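Local coordinates for exodeoxyribonuclease III (Methanosarcina mazei, PDB 5J8N), which probably cleaves DNA at abasic sites and trims duplex DNA from 3' ends, as a magnesium-dependent nuclease of the AP/ExoA repair family, at residues A[188-194]-A[220-226]; A[104-110]-A[144-150]. The protein carries 3 engineered substitutions. One frame throughout, in Å; residues are numbered along the deposited sequence.

Interaction 1. Residues A[188-194]-A[220-226]; sequences GYLDSFR and RLDYVFV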
# COMPACT_ATOMS: atom_id res chain seq x y z
N GLY A 188 9.27 -8.96 -13.07
CA GLY A 188 10.54 -8.38 -12.63
C GLY A 188 10.39 -7.46 -11.44
O GLY A 188 11.01 -6.39 -11.40
N TYR A 189 9.61 -7.87 -10.44
CA TYR A 189 9.42 -7.10 -9.25
C TYR A 189 9.69 -8.01 -8.05
O TYR A 189 9.48 -9.23 -8.13
CB TYR A 189 8.00 -6.50 -9.16
CG TYR A 189 7.63 -5.62 -10.35
CD1 TYR A 189 7.08 -6.17 -11.49
CD2 TYR A 189 7.80 -4.22 -10.28
CE1 TYR A 189 6.76 -5.39 -12.57
CE2 TYR A 189 7.49 -3.43 -11.38
CZ TYR A 189 6.94 -4.02 -12.49
OH TYR A 189 6.60 -3.24 -13.58
N LEU A 190 10.05 -7.38 -6.94
CA LEU A 190 10.39 -8.08 -5.69
C LEU A 190 9.47 -7.72 -4.59
O LEU A 190 9.16 -6.52 -4.40
CB LEU A 190 11.83 -7.74 -5.26
CG LEU A 190 12.86 -8.00 -6.32
CD1 LEU A 190 14.24 -7.53 -5.80
CD2 LEU A 190 12.89 -9.49 -6.67
N ASP A 191 8.99 -8.71 -3.83
CA ASP A 191 8.25 -8.51 -2.58
C ASP A 191 9.30 -8.16 -1.51
O ASP A 191 10.08 -9.02 -1.06
CB ASP A 191 7.45 -9.79 -2.27
CG ASP A 191 6.69 -9.75 -1.01
OD1 ASP A 191 6.90 -8.89 -0.15
OD2 ASP A 191 5.83 -10.64 -0.84
N SER A 192 9.38 -6.90 -1.13
CA SER A 192 10.55 -6.47 -0.33
C SER A 192 10.66 -7.22 1.01
O SER A 192 11.78 -7.57 1.41
CB SER A 192 10.56 -4.94 -0.13
OG SER A 192 9.44 -4.53 0.62
N PHE A 193 9.54 -7.43 1.71
CA PHE A 193 9.64 -8.16 2.98
C PHE A 193 10.33 -9.48 2.82
O PHE A 193 11.17 -9.87 3.63
CB PHE A 193 8.26 -8.33 3.57
CG PHE A 193 8.30 -8.91 4.96
CD1 PHE A 193 8.72 -8.13 6.04
CD2 PHE A 193 7.95 -10.24 5.15
CE1 PHE A 193 8.79 -8.68 7.32
CE2 PHE A 193 8.00 -10.82 6.43
CZ PHE A 193 8.44 -10.04 7.53
N ARG A 194 10.01 -10.19 1.73
CA ARG A 194 10.58 -11.50 1.45
C ARG A 194 12.01 -11.47 0.91
O ARG A 194 12.66 -12.51 0.83
CB ARG A 194 9.65 -12.26 0.47
CG ARG A 194 8.29 -12.60 1.06
CD ARG A 194 8.38 -13.37 2.40
NE ARG A 194 7.03 -13.69 2.89
CZ ARG A 194 6.82 -14.10 4.14
NH1 ARG A 194 7.81 -14.14 5.02
NH2 ARG A 194 5.60 -14.39 4.51
N ARG A 220 -1.13 -11.22 5.57
CA ARG A 220 -0.24 -10.18 5.02
C ARG A 220 -0.86 -9.67 3.73
O ARG A 220 -0.79 -10.32 2.68
CB ARG A 220 1.16 -10.73 4.79
CG ARG A 220 2.17 -9.60 4.60
CD ARG A 220 3.63 -10.12 4.67
NE ARG A 220 3.91 -11.06 3.56
CZ ARG A 220 4.59 -10.76 2.44
NH1 ARG A 220 4.78 -11.71 1.49
NH2 ARG A 220 5.15 -9.56 2.25
N LEU A 221 -1.53 -8.53 3.84
CA LEU A 221 -2.22 -7.87 2.72
C LEU A 221 -1.47 -6.66 2.20
O LEU A 221 -1.81 -6.16 1.13
CB LEU A 221 -3.62 -7.39 3.15
CG LEU A 221 -4.51 -8.51 3.73
CD1 LEU A 221 -5.87 -7.95 4.08
CD2 LEU A 221 -4.68 -9.64 2.69
N ASP A 222 -0.50 -6.18 2.99
CA ASP A 222 0.18 -4.91 2.69
C ASP A 222 1.61 -5.21 2.35
O ASP A 222 2.28 -5.99 3.05
CB ASP A 222 0.08 -3.97 3.90
CG ASP A 222 -1.34 -3.72 4.25
OD1 ASP A 222 -1.98 -2.85 3.60
OD2 ASP A 222 -1.87 -4.44 5.12
N TYR A 223 2.12 -4.56 1.30
CA TYR A 223 3.42 -4.89 0.72
C TYR A 223 4.13 -3.64 0.25
O TYR A 223 3.49 -2.61 -0.01
CB TYR A 223 3.23 -5.78 -0.51
CG TYR A 223 2.49 -7.09 -0.34
CD1 TYR A 223 1.10 -7.12 -0.20
CD2 TYR A 223 3.18 -8.31 -0.41
CE1 TYR A 223 0.41 -8.32 -0.08
CE2 TYR A 223 2.50 -9.54 -0.27
CZ TYR A 223 1.11 -9.51 -0.15
OH TYR A 223 0.46 -10.72 -0.08
N VAL A 224 5.44 -3.75 0.12
CA VAL A 224 6.15 -2.78 -0.72
C VAL A 224 6.90 -3.60 -1.74
O VAL A 224 7.74 -4.45 -1.41
CB VAL A 224 7.09 -1.82 0.04
CG1 VAL A 224 7.62 -0.76 -0.91
CG2 VAL A 224 6.38 -1.16 1.24
N PHE A 225 6.63 -3.37 -3.02
CA PHE A 225 7.32 -4.01 -4.12
C PHE A 225 8.32 -3.07 -4.73
O PHE A 225 8.12 -1.84 -4.71
CB PHE A 225 6.34 -4.43 -5.21
CG PHE A 225 5.20 -5.26 -4.71
CD1 PHE A 225 5.37 -6.63 -4.46
CD2 PHE A 225 3.99 -4.68 -4.47
CE1 PHE A 225 4.28 -7.41 -4.00
CE2 PHE A 225 2.90 -5.44 -4.01
CZ PHE A 225 3.07 -6.81 -3.75
N VAL A 226 9.40 -3.62 -5.23
CA VAL A 226 10.36 -2.80 -6.01
C VAL A 226 10.65 -3.48 -7.32
O VAL A 226 10.68 -4.71 -7.42
CB VAL A 226 11.67 -2.51 -5.25
CG1 VAL A 226 11.37 -1.70 -3.95
CG2 VAL A 226 12.48 -3.80 -4.95
O HOH W 1 6.61 -6.43 1.03

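Interaction 2. Residues A[104-110]-A[144-150]; sequences DFVLLNI and KKLVICG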
# COMPACT_ATOMS: atom_id res chain seq x y z
N ASP A 104 15.18 9.81 -7.23
CA ASP A 104 15.77 8.47 -7.28
C ASP A 104 14.82 7.34 -7.64
O ASP A 104 15.27 6.22 -7.91
CB ASP A 104 16.42 8.15 -5.94
CG ASP A 104 17.63 9.04 -5.64
OD1 ASP A 104 18.61 8.93 -6.40
OD2 ASP A 104 17.55 9.81 -4.66
N PHE A 105 13.51 7.59 -7.68
CA PHE A 105 12.57 6.53 -7.99
C PHE A 105 11.19 7.10 -8.15
O PHE A 105 10.92 8.22 -7.69
CB PHE A 105 12.54 5.43 -6.88
CG PHE A 105 12.18 5.95 -5.49
CD1 PHE A 105 13.18 6.47 -4.68
CD2 PHE A 105 10.87 5.94 -5.04
CE1 PHE A 105 12.87 6.96 -3.41
CE2 PHE A 105 10.56 6.41 -3.74
CZ PHE A 105 11.55 6.92 -2.94
N VAL A 106 10.33 6.30 -8.76
CA VAL A 106 8.90 6.57 -8.88
C VAL A 106 8.16 5.82 -7.77
O VAL A 106 8.37 4.60 -7.63
CB VAL A 106 8.37 6.10 -10.23
CG1 VAL A 106 6.85 6.24 -10.32
CG2 VAL A 106 9.06 6.89 -11.39
N LEU A 107 7.28 6.50 -7.02
CA LEU A 107 6.49 5.87 -5.99
C LEU A 107 5.03 5.78 -6.39
O LEU A 107 4.41 6.80 -6.72
CB LEU A 107 6.59 6.66 -4.71
CG LEU A 107 5.76 6.16 -3.54
CD1 LEU A 107 6.16 4.74 -3.06
CD2 LEU A 107 5.90 7.14 -2.34
N LEU A 108 4.50 4.57 -6.36
CA LEU A 108 3.06 4.35 -6.61
C LEU A 108 2.43 3.90 -5.31
O LEU A 108 2.82 2.85 -4.78
CB LEU A 108 2.82 3.29 -7.71
CG LEU A 108 3.59 3.55 -9.04
CD1 LEU A 108 3.24 2.44 -10.03
CD2 LEU A 108 3.33 4.96 -9.61
N ASN A 109 1.47 4.66 -4.81
CA ASN A 109 0.76 4.38 -3.58
C ASN A 109 -0.65 3.91 -3.94
O ASN A 109 -1.38 4.67 -4.57
CB ASN A 109 0.75 5.66 -2.75
CG ASN A 109 -0.06 5.52 -1.46
OD1 ASN A 109 -0.36 4.40 -1.06
ND2 ASN A 109 -0.35 6.64 -0.77
N ILE A 110 -0.99 2.69 -3.59
CA ILE A 110 -2.21 2.07 -4.12
C ILE A 110 -3.07 1.37 -3.08
O ILE A 110 -2.53 0.61 -2.25
CB ILE A 110 -1.85 1.04 -5.24
CG1 ILE A 110 -0.89 1.69 -6.27
CG2 ILE A 110 -3.12 0.50 -5.94
CD1 ILE A 110 -0.43 0.72 -7.35
N LYS A 144 12.46 3.43 -15.42
CA LYS A 144 12.16 3.94 -14.10
C LYS A 144 12.54 2.91 -13.07
O LYS A 144 12.46 1.69 -13.31
CB LYS A 144 10.67 4.29 -13.96
CG LYS A 144 10.17 5.38 -14.88
CD LYS A 144 10.97 6.63 -14.76
CE LYS A 144 10.32 7.74 -15.58
NZ LYS A 144 11.11 9.01 -15.55
N LYS A 145 12.85 3.40 -11.86
CA LYS A 145 12.98 2.57 -10.64
C LYS A 145 11.67 2.71 -9.92
O LYS A 145 11.32 3.83 -9.54
CB LYS A 145 14.17 3.06 -9.78
CG LYS A 145 15.55 2.71 -10.42
CD LYS A 145 16.41 3.97 -10.59
CE LYS A 145 17.16 4.29 -9.29
NZ LYS A 145 17.71 5.71 -9.17
N LEU A 146 10.95 1.61 -9.72
CA LEU A 146 9.60 1.64 -9.17
C LEU A 146 9.53 1.12 -7.78
O LEU A 146 9.99 0.01 -7.50
CB LEU A 146 8.68 0.78 -10.04
CG LEU A 146 8.46 1.42 -11.41
CD1 LEU A 146 8.07 0.39 -12.45
CD2 LEU A 146 7.40 2.50 -11.32
N VAL A 147 8.87 1.88 -6.90
CA VAL A 147 8.52 1.44 -5.56
C VAL A 147 7.00 1.47 -5.55
O VAL A 147 6.41 2.51 -5.87
CB VAL A 147 9.09 2.38 -4.49
CG1 VAL A 147 8.65 1.94 -3.10
CG2 VAL A 147 10.56 2.39 -4.58
N ILE A 148 6.37 0.36 -5.19
CA ILE A 148 4.92 0.27 -5.16
C ILE A 148 4.50 -0.16 -3.79
O ILE A 148 4.82 -1.26 -3.33
CB ILE A 148 4.39 -0.75 -6.19
CG1 ILE A 148 4.89 -0.36 -7.59
CG2 ILE A 148 2.86 -0.81 -6.15
CD1 ILE A 148 5.79 -1.43 -8.23
N CYS A 149 3.78 0.70 -3.09
CA CYS A 149 3.36 0.29 -1.73
C CYS A 149 1.85 0.34 -1.66
O CYS A 149 1.17 1.18 -2.29
CB CYS A 149 3.96 1.18 -0.66
SG CYS A 149 3.58 2.95 -0.75
N GLY A 150 1.34 -0.49 -0.75
CA GLY A 150 -0.07 -0.34 -0.40
C GLY A 150 -0.68 -1.67 -0.07
O GLY A 150 -0.02 -2.67 0.25
O HOH W 2 19.52 7.25 -7.97

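Interaction 1. Residues A[188-194]-A[220-226]
With CG anti to the backbone N (chi1 178°), on the Phe225 side of the sheet, the carboxylate of Asp191 meets Arg220, whose chain, extended until it bends at chi3 (64°), presents its guanidinium end-on. The two flat groups are nearly coplanar in a salt bridge gripped by two nitrogens, one to each oxygen: Arg220 NH2 meets the syn lone pair of Asp191 OD1 at 3.0 Å, almost straight, and Arg220 NH1 lies 2.8 Å from Asp191 OD2. The edge of the Tyr223 ring also faces this carboxylate, and a water donates to Asp191 OD1 while accepting from the backbone N of Phe193 and of Val224. Arg194 NE sits over one face of the Arg220 guanidinium; Asp160, bridged to both arginines, probably offsets their like charges. A leucine in place of Arg220 would probably leave the Asp191 carboxylate without its charged mate. Within this DNase I-like fold, 189-191 is a short antiparallel strand added to 222-226, with Leu190 and Val226 a hydrogen-bonded pair (Leu190 N to Val226 O 2.8 Å, Val226 N to Leu190 O 3.0 Å). Beyond it comes a weakly bonded helical turn, and Val224 O takes two bonds from Ser192: N at 3.0 Å and OG at 2.6 Å.

Interaction 2. Residues A[104-110]-A[144-150]
Strands 106-110 and 146-149 are the two parallel strands of a beta-alpha-beta unit whose connection runs through helix 119-141. They lie side by side with their directions 16° apart, and five backbone hydrogen bonds join them, from Val106 N to Lys145 O (2.8 Å) at one end to Ile110 N and Cys149 O (2.9 Å) at the other. On one face of the sheet, Val106, Leu108, Leu146 and Ile148 form an apolar layer. Leu146 CD2 lies alongside Val106, 3.9 Å from its CB, and Leu108 and Ile148 point the same way; Ile110 CD1 reaches back to 3.8 Å from Ile148 CG2. Leu146 and Ile110 also touch helix 119-141, which places the connecting helix against this face.

The other face carries Leu107, Asn109, Val147 and Cys149. Leu107 swings CG away from its backbone N (chi1 177°), which carries CD1 across to Val147 CG1 at 3.7 Å and toward Cys149 SG. The Phe105 ring meets Val147 obliquely, its CD2 3.6 Å from Val147 CG2. Strand 33-37 of the second sheet packs here, and the buried amide of Asn109 is held by Gln37 and Thr73.

Before the strands begin, the Lys145 chain bends at chi2 and chi3, bringing NZ to the backbone O of Asp104 at 2.8 Å. A water links the same NZ to Asp104 OD1, while Asp104 OD2 bonds to Tyr4. At the far end, Gly150 CA comes 3.2 Å from Ile110 O, where a side chain would clash, and the chain turns a corner toward Asp151, predicted to be catalytic. Parallel strands crossed over by a helix, and ending beside the predicted active site, fit one half of the two-sheet alpha/beta sandwich of DNase I-like nucleases.

Both contacts are largely buried and lie in one sheet, where strand 146-149 of interaction 2 neighbours strand 218-227 of interaction 1: Phe225 N is 2.8 Å from Ile148 O, and Val224 CG1 packs on Val147 CG1 at 3.6 Å. Interaction 2 pairs two inner strands of the sheet and is mainly apolar, its regular parallel pairing packed between helix 119-141 and the second sheet, with a lysine contact at its more exposed end. Interaction 1 adds only a short antiparallel strand and relies more on polar groups, with a buried salt bridge, a water and a serine hydroxyl where strand gives way to helix. Asp222 in 220-226 and Gly150 in 144-150 bring both toward the predicted catalytic residues.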